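Local atomic coordinates of uncharacterized protein AF_1796 (PDB entry 1VIM), a protein that is of unknown function but probably binds a carbohydrate derivative and may act as an isomerase. Residues L15-V20 / G159-L164; S22-N27 / G142-E147. All blocks are in the same frame, centred on the assembly; numbering follows the deposited sequence.

Both contacts use helix 12-31, contact 1 its first half and contact 2 a later part. Contact 1 pairs this helix with the start of helix 160-181. Contact 2 pairs it with the loop that leaves strand 136-139, the last strand of the parallel sheet, and runs to helix 149-155. Along the chain, contact 2 is nested within the loop that contact 1 closes. Their centres lie about 9 Å apart on the same side of the chain's centre, and they touch where Met-161 packs on His-24 and Val-20 on Glu-147. Helix 12-31 is thus held at two successive places, and both contacts also meet a second subunit.

Contact 1 (L15-V20 / G159-L164); sequences LRFLEV and GTMFEL
Phe-17 drives the far end of its ring against three methyl groups at the start of helix 160-181. With CG anti to the backbone N (chi1 177°), the ring reaches across from helix 12-31, and its leading atom, Phe-17 CZ, comes within 3.6 Å of Leu-164 CD1. The methyl of Thr-160, CG2, meets the same rim 4.0 Å from Phe-17 CZ. Both methyls lie near the ring plane, at its edge. Met-161 approaches at a slant: its chain is bent at both chi2 and chi3, which turns Met-161 CE back to 3.9 Å from Phe-17 CE2. That methyl is shared, for Val-20 CG1 stands 4.1 Å from Met-161 CE. An unbranched, pliable methionine suits a place where one tip must fit between the Phe-17 ring and a valine branch.

The axes of the short segments 15-20 and 160-164 approach to 12.3 Å and cross at -54°, a wide separation that the long Phe-17 and Met-161 side chains span. The SIS fold is a parallel sheet flanked by helices, and this contact joins two of the chain's helices, 12-31 and 160-181. Leu-155, on helix 149-155, also touches Phe-17 and Val-20.

Thr-160 suits its place by having two unlike branches. CG2 goes to the ring, whereas OG1 hydrogen-bonds to the carbonyl of Pro-157 and to Arg-68 of the second subunit. Phe-17 also packs on Ala-172 of that subunit, and Leu-164 on its Asp-171.

Contact 2 (S22-N27 / G142-E147); sequences SEHIKN and GKMKQE
His-24, on helix 12-31, and Met-144, which begins a type I turn ending at Glu-147, have CA atoms 7.9 Å apart, the closest CA pair across the two segments. Met-144 lays its thioether over the imidazole: Met-144 SD sits 4.0 Å from the centroid of the His-24 ring, only 8° off the normal, and CG adds a CH-pi contact. A bend at chi3 (-48°) carries the CE methyl over the NE2 side of the ring. Met-144 SD, a polarisable atom suited to both neighbours, also slides past Asn-27, 3.5 Å from Asn-27 CG.

His-24 and Glu-147 reach toward each other from opposite directions. NE2 of His-24 donates a nearly straight 2.7 Å bond to Glu-147 OE2, which lies close to the ring plane and is met on its syn side, somewhat out of the carboxylate plane. Glu-147 OE1 accepts the backbone N of Met-144 at 2.9 Å, on its anti side. Were Glu-147 replaced by an alanine, His-24 NE2 and the Met-144 amide would probably both lose their acceptor. Further out, a water donates to Glu-23 OE2 and Gln-146 OE1. One carboxylate therefore ties the loop to itself and to the helix, which probably helps to hold the imidazole's rotation, with the sulfur over one face.

Contact 1 (L15-V20 / G159-L164)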
ATOM      1  N   LEU A  15      23.443  -4.517  21.348  1.00 12.11           N
ATOM      2  CA  LEU A  15      24.126  -3.346  21.918  1.00 13.07           C
ATOM      3  C   LEU A  15      25.207  -2.803  20.990  1.00 12.75           C
ATOM      4  O   LEU A  15      25.335  -1.579  20.844  1.00 12.65           O
ATOM      5  CB  LEU A  15      24.633  -3.649  23.336  1.00 14.55           C
ATOM      6  CG  LEU A  15      23.558  -4.122  24.340  1.00 15.69           C
ATOM      7  CD1 LEU A  15      24.244  -4.576  25.632  1.00 19.21           C
ATOM      8  CD2 LEU A  15      22.495  -3.069  24.672  1.00 18.29           C
ATOM      9  N   ARG A  16      25.926  -3.701  20.314  1.00 11.99           N
ATOM     10  CA  ARG A  16      26.961  -3.299  19.364  1.00 12.23           C
ATOM     11  C   ARG A  16      26.320  -2.538  18.201  1.00 11.63           C
ATOM     12  O   ARG A  16      26.834  -1.496  17.757  1.00 11.86           O
ATOM     13  CB  ARG A  16      27.714  -4.521  18.857  1.00 14.29           C
ATOM     14  CG  ARG A  16      28.751  -4.279  17.794  1.00 19.41           C
ATOM     15  CD  ARG A  16      29.748  -5.435  17.674  1.00 21.85           C
ATOM     16  NE  ARG A  16      30.567  -5.401  18.866  1.00 23.71           N
ATOM     17  CZ  ARG A  16      31.731  -4.763  18.969  1.00 22.21           C
ATOM     18  NH1 ARG A  16      32.307  -4.170  17.916  1.00 24.09           N
ATOM     19  NH2 ARG A  16      32.335  -4.751  20.128  1.00 24.16           N
ATOM     20  N   PHE A  17      25.160  -3.019  17.734  1.00 10.51           N
ATOM     21  CA  PHE A  17      24.470  -2.318  16.672  1.00  9.66           C
ATOM     22  C   PHE A  17      24.128  -0.871  17.093  1.00  9.74           C
ATOM     23  O   PHE A  17      24.328   0.066  16.335  1.00 10.31           O
ATOM     24  CB  PHE A  17      23.191  -3.091  16.291  1.00  9.63           C
ATOM     25  CG  PHE A  17      22.375  -2.392  15.233  1.00  9.25           C
ATOM     26  CD1 PHE A  17      21.375  -1.493  15.609  1.00 10.41           C
ATOM     27  CD2 PHE A  17      22.626  -2.582  13.882  1.00 10.68           C
ATOM     28  CE1 PHE A  17      20.638  -0.825  14.654  1.00 11.67           C
ATOM     29  CE2 PHE A  17      21.873  -1.920  12.923  1.00 10.57           C
ATOM     30  CZ  PHE A  17      20.880  -1.020  13.318  1.00 11.46           C
ATOM     31  N   LEU A  18      23.614  -0.703  18.306  1.00 10.17           N
ATOM     32  CA  LEU A  18      23.288   0.623  18.777  1.00 11.83           C
ATOM     33  C   LEU A  18      24.504   1.530  18.875  1.00 12.14           C
ATOM     34  O   LEU A  18      24.410   2.709  18.563  1.00 11.68           O
ATOM     35  CB  LEU A  18      22.556   0.548  20.118  1.00 12.54           C
ATOM     36  CG  LEU A  18      21.207  -0.168  20.098  1.00 12.26           C
ATOM     37  CD1 LEU A  18      20.633  -0.267  21.494  1.00 13.58           C
ATOM     38  CD2 LEU A  18      20.238   0.505  19.137  1.00 13.18           C
ATOM     39  N   GLU A  19      25.648   0.969  19.253  1.00 11.69           N
ATOM     40  CA  GLU A  19      26.880   1.756  19.275  1.00 12.22           C
ATOM     41  C   GLU A  19      27.213   2.226  17.869  1.00 11.52           C
ATOM     42  O   GLU A  19      27.560   3.382  17.677  1.00 11.58           O
ATOM     43  CB  GLU A  19      28.054   0.952  19.849  1.00 13.00           C
ATOM     44  CG  GLU A  19      29.352   1.750  20.095  1.00 17.60           C
ATOM     45  CD  GLU A  19      30.132   2.181  18.850  1.00 19.78           C
ATOM     46  OE1 GLU A  19      30.274   1.381  17.926  1.00 18.68           O
ATOM     47  OE2 GLU A  19      30.639   3.345  18.801  1.00 23.07           O
ATOM     48  N   VAL A  20      27.103   1.341  16.886  1.00 10.56           N
ATOM     49  CA  VAL A  20      27.378   1.716  15.496  1.00 12.35           C
ATOM     50  C   VAL A  20      26.431   2.833  15.034  1.00 11.75           C
ATOM     51  O   VAL A  20      26.882   3.799  14.441  1.00 11.32           O
ATOM     52  CB  VAL A  20      27.306   0.509  14.546  1.00 13.87           C
ATOM     53  CG1 VAL A  20      27.456   0.956  13.077  1.00 14.66           C
ATOM     54  CG2 VAL A  20      28.369  -0.483  14.918  1.00 15.39           C
ATOM     55  N   GLY A 159      21.995  -2.622   3.536  1.00 12.88           N
ATOM     56  CA  GLY A 159      21.778  -1.171   3.500  1.00 12.61           C
ATOM     57  C   GLY A 159      21.004  -0.567   4.679  1.00 12.00           C
ATOM     58  O   GLY A 159      20.615   0.605   4.629  1.00 12.52           O
ATOM     59  N   THR A 160      20.819  -1.330   5.750  1.00 10.74           N
ATOM     60  CA  THR A 160      20.184  -0.833   6.976  1.00  9.61           C
ATOM     61  C   THR A 160      20.769   0.474   7.473  1.00  9.23           C
ATOM     62  O   THR A 160      20.029   1.354   7.893  1.00  9.53           O
ATOM     63  CB  THR A 160      20.354  -1.912   8.075  1.00  9.20           C
ATOM     64  OG1 THR A 160      19.510  -3.038   7.780  1.00 12.00           O
ATOM     65  CG2 THR A 160      19.875  -1.424   9.448  1.00  9.68           C
ATOM     66  N   MET A 161      22.090   0.587   7.495  1.00  9.27           N
ATOM     67  CA  MET A 161      22.662   1.819   8.027  1.00  9.20           C
ATOM     68  C   MET A 161      22.341   3.039   7.176  1.00  9.48           C
ATOM     69  O   MET A 161      22.028   4.089   7.724  1.00  9.76           O
ATOM     70  CB  MET A 161      24.163   1.691   8.242  1.00 10.85           C
ATOM     71  CG  MET A 161      24.737   2.713   9.220  1.00 14.30           C
ATOM     72  SD  MET A 161      23.960   2.743  10.877  1.00 15.08           S
ATOM     73  CE  MET A 161      23.874   0.931  11.170  1.00 15.08           C
ATOM     74  N   PHE A 162      22.392   2.906   5.855  1.00  9.90           N
ATOM     75  CA  PHE A 162      21.945   4.000   4.996  1.00  9.52           C
ATOM     76  C   PHE A 162      20.486   4.359   5.336  1.00  9.11           C
ATOM     77  O   PHE A 162      20.125   5.542   5.454  1.00  9.96           O
ATOM     78  CB  PHE A 162      22.011   3.641   3.499  1.00  9.47           C
ATOM     79  CG  PHE A 162      21.257   4.618   2.647  1.00  9.07           C
ATOM     80  CD1 PHE A 162      21.822   5.866   2.367  1.00  9.28           C
ATOM     81  CD2 PHE A 162      19.956   4.330   2.199  1.00  9.57           C
ATOM     82  CE1 PHE A 162      21.112   6.824   1.626  1.00  9.78           C
ATOM     83  CE2 PHE A 162      19.240   5.277   1.474  1.00  9.66           C
ATOM     84  CZ  PHE A 162      19.812   6.519   1.178  1.00  9.88           C
ATOM     85  N   GLU A 163      19.626   3.359   5.478  1.00  9.34           N
ATOM     86  CA  GLU A 163      18.201   3.636   5.655  1.00 10.37           C
ATOM     87  C   GLU A 163      17.943   4.374   6.959  1.00  9.33           C
ATOM     88  O   GLU A 163      17.249   5.378   6.976  1.00  9.74           O
ATOM     89  CB  GLU A 163      17.411   2.333   5.621  1.00 11.48           C
ATOM     90  CG  GLU A 163      17.508   1.669   4.256  1.00 12.31           C
ATOM     91  CD  GLU A 163      17.020   0.270   4.241  1.00 15.00           C
ATOM     92  OE1 GLU A 163      16.662  -0.248   5.311  1.00 17.29           O
ATOM     93  OE2 GLU A 163      17.047  -0.309   3.128  1.00 16.11           O
ATOM     94  N   LEU A 164      18.567   3.930   8.047  1.00  9.15           N
ATOM     95  CA  LEU A 164      18.391   4.637   9.320  1.00 10.41           C
ATOM     96  C   LEU A 164      18.955   6.045   9.256  1.00  8.97           C
ATOM     97  O   LEU A 164      18.354   6.988   9.759  1.00 10.07           O
ATOM     98  CB  LEU A 164      19.105   3.864  10.449  1.00 12.52           C
ATOM     99  CG  LEU A 164      18.485   2.545  10.826  1.00 13.29           C
ATOM    100  CD1 LEU A 164      19.360   1.872  11.866  1.00 14.72           C
ATOM    101  CD2 LEU A 164      17.048   2.746  11.311  1.00 15.55           C
TER

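Contact 2 (S22-N27 / G142-E147)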
ATOM      1  N   SER A  22      25.029   5.106  16.888  1.00 12.60           N
ATOM      2  CA  SER A  22      25.535   6.317  17.552  1.00 14.96           C
ATOM      3  C   SER A  22      26.684   6.936  16.768  1.00 14.55           C
ATOM      4  O   SER A  22      26.713   8.166  16.519  1.00 15.38           O
ATOM      5  CB  SER A  22      26.025   5.965  18.950  1.00 16.77           C
ATOM      6  OG  SER A  22      24.933   5.827  19.814  1.00 21.09           O
ATOM      7  N   GLU A  23      27.619   6.100  16.334  1.00 13.97           N
ATOM      8  CA  GLU A  23      28.784   6.605  15.618  1.00 14.95           C
ATOM      9  C   GLU A  23      28.391   7.190  14.280  1.00 13.86           C
ATOM     10  O   GLU A  23      28.935   8.203  13.855  1.00 14.72           O
ATOM     11  CB  GLU A  23      29.811   5.486  15.436  1.00 17.35           C
ATOM     12  CG  GLU A  23      31.100   5.926  14.754  1.00 21.89           C
ATOM     13  CD  GLU A  23      32.031   6.728  15.644  1.00 25.93           C
ATOM     14  OE1 GLU A  23      31.711   6.962  16.832  1.00 27.39           O
ATOM     15  OE2 GLU A  23      33.100   7.126  15.125  1.00 28.95           O
ATOM     16  N   HIS A  24      27.437   6.553  13.603  1.00 12.06           N
ATOM     17  CA  HIS A  24      26.983   7.061  12.315  1.00 12.11           C
ATOM     18  C   HIS A  24      26.226   8.368  12.411  1.00 11.87           C
ATOM     19  O   HIS A  24      26.345   9.194  11.508  1.00 12.61           O
ATOM     20  CB  HIS A  24      26.181   5.972  11.588  1.00 11.49           C
ATOM     21  CG  HIS A  24      27.069   4.941  10.968  1.00 11.05           C
ATOM     22  ND1 HIS A  24      27.148   4.763   9.608  1.00 11.49           N
ATOM     23  CD2 HIS A  24      27.946   4.072  11.522  1.00 12.28           C
ATOM     24  CE1 HIS A  24      28.031   3.816   9.348  1.00 11.35           C
ATOM     25  NE2 HIS A  24      28.539   3.386  10.493  1.00 12.28           N
ATOM     26  N   ILE A  25      25.464   8.560  13.492  1.00 12.77           N
ATOM     27  CA  ILE A  25      24.768   9.835  13.637  1.00 15.27           C
ATOM     28  C   ILE A  25      25.776  10.941  13.948  1.00 16.00           C
ATOM     29  O   ILE A  25      25.671  12.038  13.400  1.00 16.63           O
ATOM     30  CB  ILE A  25      23.679   9.785  14.718  1.00 17.10           C
ATOM     31  CG1 ILE A  25      22.674   8.664  14.473  1.00 18.86           C
ATOM     32  CG2 ILE A  25      22.938  11.136  14.786  1.00 19.33           C
ATOM     33  CD1 ILE A  25      21.902   8.258  15.812  1.00 20.73           C
ATOM     34  N   LYS A  26      26.755  10.641  14.795  1.00 16.28           N
ATOM     35  CA  LYS A  26      27.843  11.596  15.023  1.00 18.49           C
ATOM     36  C   LYS A  26      28.559  11.936  13.709  1.00 17.48           C
ATOM     37  O   LYS A  26      28.877  13.118  13.446  1.00 17.63           O
ATOM     38  CB  LYS A  26      28.798  11.030  16.075  1.00 20.98           C
ATOM     39  CG  LYS A  26      28.139  10.992  17.451  1.00 25.40           C
ATOM     40  CD  LYS A  26      29.045  10.468  18.542  1.00 29.89           C
ATOM     41  CE  LYS A  26      28.355  10.542  19.885  1.00 33.10           C
ATOM     42  NZ  LYS A  26      29.042  11.491  20.819  1.00 35.05           N
ATOM     43  N   ASN A  27      28.802  10.923  12.879  1.00 16.35           N
ATOM     44  CA  ASN A  27      29.450  11.128  11.584  1.00 16.16           C
ATOM     45  C   ASN A  27      28.646  12.064  10.695  1.00 15.39           C
ATOM     46  O   ASN A  27      29.197  12.951  10.044  1.00 17.07           O
ATOM     47  CB  ASN A  27      29.710   9.799  10.867  1.00 17.08           C
ATOM     48  CG  ASN A  27      30.438   9.985   9.544  1.00 17.88           C
ATOM     49  OD1 ASN A  27      31.621  10.357   9.537  1.00 19.98           O
ATOM     50  ND2 ASN A  27      29.751   9.724   8.427  1.00 18.17           N
ATOM     51  N   GLY A 142      25.880   5.252   4.031  1.00 15.91           N
ATOM     52  CA  GLY A 142      25.639   4.091   4.862  1.00 17.19           C
ATOM     53  C   GLY A 142      26.952   3.688   5.508  1.00 18.14           C
ATOM     54  O   GLY A 142      27.120   3.835   6.695  1.00 19.33           O
ATOM     55  N   LYS A 143      27.872   3.176   4.702  1.00 19.49           N
ATOM     56  CA  LYS A 143      29.210   2.798   5.176  1.00 18.98           C
ATOM     57  C   LYS A 143      30.149   4.010   5.236  1.00 19.80           C
ATOM     58  O   LYS A 143      30.192   4.843   4.303  1.00 21.03           O
ATOM     59  CB  LYS A 143      29.789   1.727   4.256  1.00 19.49           C
ATOM     60  CG  LYS A 143      31.158   1.201   4.725  1.00 19.98           C
ATOM     61  CD  LYS A 143      31.835   0.351   3.652  1.00 21.64           C
ATOM     62  CE  LYS A 143      32.756   1.166   2.752  1.00 22.57           C
ATOM     63  NZ  LYS A 143      33.905   1.874   3.415  1.00 22.27           N
ATOM     64  N   MET A 144      30.914   4.115   6.317  1.00 19.74           N
ATOM     65  CA  MET A 144      31.910   5.182   6.467  1.00 20.57           C
ATOM     66  C   MET A 144      33.246   4.789   5.865  1.00 20.59           C
ATOM     67  O   MET A 144      33.504   3.608   5.659  1.00 18.90           O
ATOM     68  CB  MET A 144      32.083   5.540   7.925  1.00 22.29           C
ATOM     69  CG  MET A 144      30.832   6.173   8.472  1.00 26.08           C
ATOM     70  SD  MET A 144      30.918   6.534  10.188  1.00 31.68           S
ATOM     71  CE  MET A 144      31.519   5.111  10.851  1.00 31.19           C
ATOM     72  N   LYS A 145      34.072   5.803   5.593  1.00 21.21           N
ATOM     73  CA  LYS A 145      35.389   5.650   4.981  1.00 21.78           C
ATOM     74  C   LYS A 145      36.209   4.570   5.697  1.00 20.17           C
ATOM     75  O   LYS A 145      36.790   3.683   5.057  1.00 20.93           O
ATOM     76  CB  LYS A 145      36.111   7.021   4.990  1.00 23.01           C
ATOM     77  CG  LYS A 145      37.637   6.988   4.890  1.00 26.63           C
ATOM     78  N   GLN A 146      36.204   4.633   7.026  1.00 18.75           N
ATOM     79  CA  GLN A 146      37.046   3.767   7.845  1.00 17.50           C
ATOM     80  C   GLN A 146      36.439   2.375   8.071  1.00 15.96           C
ATOM     81  O   GLN A 146      37.091   1.520   8.679  1.00 15.34           O
ATOM     82  CB  GLN A 146      37.344   4.439   9.198  1.00 19.15           C
ATOM     83  CG  GLN A 146      36.120   4.555  10.174  1.00 23.63           C
ATOM     84  CD  GLN A 146      36.421   5.290  11.505  1.00 27.53           C
ATOM     85  OE1 GLN A 146      35.756   5.044  12.516  1.00 31.28           O
ATOM     86  NE2 GLN A 146      37.403   6.179  11.497  1.00 30.03           N
ATOM     87  N   GLU A 147      35.203   2.141   7.618  1.00 14.09           N
ATOM     88  CA  GLU A 147      34.553   0.843   7.839  1.00 12.96           C
ATOM     89  C   GLU A 147      34.709  -0.150   6.697  1.00 12.84           C
ATOM     90  O   GLU A 147      34.641   0.233   5.543  1.00 15.18           O
ATOM     91  CB  GLU A 147      33.058   1.038   8.068  1.00 12.64           C
ATOM     92  CG  GLU A 147      32.701   1.627   9.421  1.00 12.62           C
ATOM     93  CD  GLU A 147      31.224   1.937   9.540  1.00 11.48           C
ATOM     94  OE1 GLU A 147      30.609   2.336   8.534  1.00 12.51           O
ATOM     95  OE2 GLU A 147      30.674   1.756  10.646  1.00 14.66           O
TER
HETATM   96  O   HOH W   1      35.837   5.821  15.147  1.00 29.82           O